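Local coordinates for protein TRAP dicarboxylate transporter, DctP subunit (Anaerococcus prevoti, PDB 4N91) that binds D-glucuronate, in both its alpha and beta forms, as the solute-binding component of a TRAP-type transport system, probably delivering it for uptake, at residues Lys173-Gln178 / Ser194-Gly199. Sequence-based numbering, arbitrary orientation.
Sequences KIRVQQ and SPMGFG. With BDP (beta-D-glucopyranuronic acid), chain C.
Two neighbouring parallel strands, 173-176 and 192-195, joined through helix 180-188 as a beta-alpha-beta unit, end at the sugar-acid pocket, where R175 and M196 meet. The case illustrates how a strand pair can lock an anion-binding arginine in place. Pairing is by backbone: S194 N donates to I174 O (2.9 Å), V176 N returns a longer bond to S194 O, and M196 N donates to V176 O. Behind this, V176 CG2 rests against P195 on the face covered by helix 180-188.

The R175 side chain leaves the opposite face with CG anti to its own N (chi1 179°), then bends at chi2 (-92°), which carries the guanidinium past the strand end toward the ligand. On the way its CG packs on CG of selenomethionine M196 at 3.4 Å. The carbonyl O of M196 then sits at the guanidinium edge, nearly in its plane, and takes bonds from both NE (3.0 Å) and NH2 (2.8 Å). This side-on grip fixes the rotation of the group and leaves NH1 and NH2 aimed at the carboxylate of beta-D-glucuronate. There NH1 donates to O6B at 2.7 Å and NH2 to O6A at 2.9 Å, both nearly straight. M196 O is thus a second-shell acceptor that positions a first-shell arginine.

Beyond it, one face of the F198 ring covers C5 of the sugar, which sits over its centre, 3.6 Å above the plane. The extended Q177 side chain brings its amide over one face of the carboxylate, CD 3.5 Å from C6, its NE2 bonded to S95, while R154 adds a further hydrogen bond to the sugar acid. An arginine clamping the substrate carboxylate through two nitrogens is the hallmark of TRAP solute-binding proteins of the DctP family.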
loop_
_atom_site.group_PDB
_atom_site.type_symbol
_atom_site.label_atom_id
_atom_site.label_comp_id
_atom_site.label_asym_id
_atom_site.label_seq_id
_atom_site.Cartn_x
_atom_site.Cartn_y
_atom_site.Cartn_z
ATOM N N LYS A 173 21.208 -3.584 4.466
ATOM C CA LYS A 173 19.997 -4.131 5.050
ATOM C C LYS A 173 18.902 -3.111 4.772
ATOM O O LYS A 173 18.983 -1.960 5.231
ATOM C CB LYS A 173 20.151 -4.259 6.568
ATOM C CG LYS A 173 21.218 -5.264 6.990
ATOM C CD LYS A 173 21.228 -5.419 8.499
ATOM C CE LYS A 173 22.422 -6.227 8.981
ATOM N NZ LYS A 173 22.278 -6.560 10.434
ATOM N N ILE A 174 17.900 -3.517 3.996
ATOM C CA ILE A 174 16.857 -2.608 3.550
ATOM C C ILE A 174 15.552 -3.044 4.166
ATOM O O ILE A 174 15.180 -4.210 4.050
ATOM C CB ILE A 174 16.716 -2.636 2.019
ATOM C CG1 ILE A 174 18.037 -2.212 1.369
ATOM C CG2 ILE A 174 15.550 -1.794 1.571
ATOM C CD1 ILE A 174 18.468 -0.778 1.668
ATOM N N ARG A 175 14.847 -2.124 4.814
ATOM C CA ARG A 175 13.546 -2.462 5.396
ATOM C C ARG A 175 12.529 -2.690 4.285
ATOM O O ARG A 175 12.498 -1.951 3.277
ATOM C CB ARG A 175 13.047 -1.365 6.339
ATOM C CG ARG A 175 11.692 -1.655 6.948
ATOM C CD ARG A 175 10.527 -1.085 6.133
ATOM N NE ARG A 175 9.234 -1.429 6.690
ATOM C CZ ARG A 175 8.084 -0.977 6.206
ATOM N NH1 ARG A 175 8.096 -0.166 5.154
ATOM N NH2 ARG A 175 6.938 -1.331 6.770
ATOM N N VAL A 176 11.711 -3.722 4.479
ATOM C CA VAL A 176 10.549 -3.968 3.643
ATOM C C VAL A 176 9.360 -4.244 4.569
ATOM O O VAL A 176 9.512 -4.352 5.781
ATOM C CB VAL A 176 10.758 -5.143 2.686
ATOM C CG1 VAL A 176 11.885 -4.798 1.711
ATOM C CG2 VAL A 176 11.080 -6.405 3.454
ATOM N N GLN A 177 8.173 -4.302 3.983
ATOM C CA GLN A 177 6.997 -4.718 4.725
ATOM C C GLN A 177 7.054 -6.212 4.984
ATOM O O GLN A 177 7.932 -6.909 4.458
ATOM C CB GLN A 177 5.751 -4.357 3.943
ATOM C CG GLN A 177 5.639 -2.854 3.670
ATOM C CD GLN A 177 4.311 -2.506 3.025
ATOM O OE1 GLN A 177 3.283 -2.411 3.696
ATOM N NE2 GLN A 177 4.327 -2.342 1.734
ATOM N N GLN A 178 6.142 -6.703 5.822
ATOM C CA GLN A 178 6.075 -8.126 6.128
ATOM C C GLN A 178 5.436 -8.870 4.956
ATOM O O GLN A 178 4.251 -9.219 4.972
ATOM C CB GLN A 178 5.331 -8.399 7.437
ATOM C CG GLN A 178 5.567 -9.821 7.954
ATOM C CD GLN A 178 4.798 -10.158 9.223
ATOM O OE1 GLN A 178 3.877 -10.961 9.199
ATOM N NE2 GLN A 178 5.177 -9.546 10.328
ATOM N N SER A 194 14.910 -6.533 5.740
ATOM C CA SER A 194 14.570 -6.473 7.143
ATOM C C SER A 194 13.116 -6.108 7.259
ATOM O O SER A 194 12.771 -4.943 7.301
ATOM C CB SER A 194 15.390 -5.402 7.874
ATOM O OG SER A 194 16.715 -5.828 8.024
ATOM N N PRO A 195 12.245 -7.113 7.334
ATOM C CA PRO A 195 10.802 -6.802 7.416
ATOM C C PRO A 195 10.411 -6.283 8.791
ATOM O O PRO A 195 10.844 -6.851 9.791
ATOM C CB PRO A 195 10.119 -8.144 7.163
ATOM C CG PRO A 195 11.218 -9.117 6.894
ATOM C CD PRO A 195 12.518 -8.545 7.222
HETATM N N MSE A 196 9.625 -5.214 8.836
HETATM C CA MSE A 196 9.149 -4.660 10.107
HETATM C C MSE A 196 8.017 -3.696 9.809
HETATM O O MSE A 196 7.843 -3.258 8.664
HETATM C CB MSE A 196 10.264 -3.912 10.840
HETATM C CG MSE A 196 10.715 -2.673 10.094
HETATM SE SE MSE A 196 12.270 -1.787 10.899
HETATM C CE MSE A 196 13.594 -3.089 10.494
ATOM N N GLY A 197 7.251 -3.361 10.838
ATOM C CA GLY A 197 6.147 -2.443 10.685
ATOM C C GLY A 197 6.556 -1.007 10.418
ATOM O O GLY A 197 7.630 -0.578 10.786
ATOM N N PHE A 198 5.668 -0.281 9.763
ATOM C CA PHE A 198 5.980 1.045 9.224
ATOM C C PHE A 198 6.405 2.006 10.330
ATOM O O PHE A 198 7.330 2.794 10.161
ATOM C CB PHE A 198 4.750 1.540 8.491
ATOM C CG PHE A 198 4.961 2.765 7.630
ATOM C CD1 PHE A 198 6.065 2.879 6.803
ATOM C CD2 PHE A 198 4.011 3.759 7.602
ATOM C CE1 PHE A 198 6.233 3.981 5.990
ATOM C CE2 PHE A 198 4.178 4.874 6.782
ATOM C CZ PHE A 198 5.271 4.975 5.981
ATOM N N GLY A 199 5.708 1.964 11.466
ATOM C CA GLY A 199 6.050 2.808 12.590
ATOM C C GLY A 199 7.415 2.635 13.218
ATOM O O GLY A 199 7.871 3.511 13.970
HETATM C C1 BDP C . 2.943 3.185 2.669
HETATM C C2 BDP C . 1.637 2.536 2.617
HETATM C C3 BDP C . 1.298 1.942 3.954
HETATM C C4 BDP C . 2.279 0.985 4.361
HETATM C C5 BDP C . 3.614 1.621 4.354
HETATM C C6 BDP C . 4.745 0.598 4.635
HETATM O O2 BDP C . 0.725 3.699 2.499
HETATM O O3 BDP C . -0.031 1.327 3.903
HETATM O O4 BDP C . 2.032 0.410 5.540
HETATM O O5 BDP C . 3.910 2.201 3.036
HETATM O O6A BDP C . 4.628 -0.047 5.700
HETATM O O1 BDP C . 3.316 3.478 1.298
HETATM O O6B BDP C . 5.783 0.637 3.936
#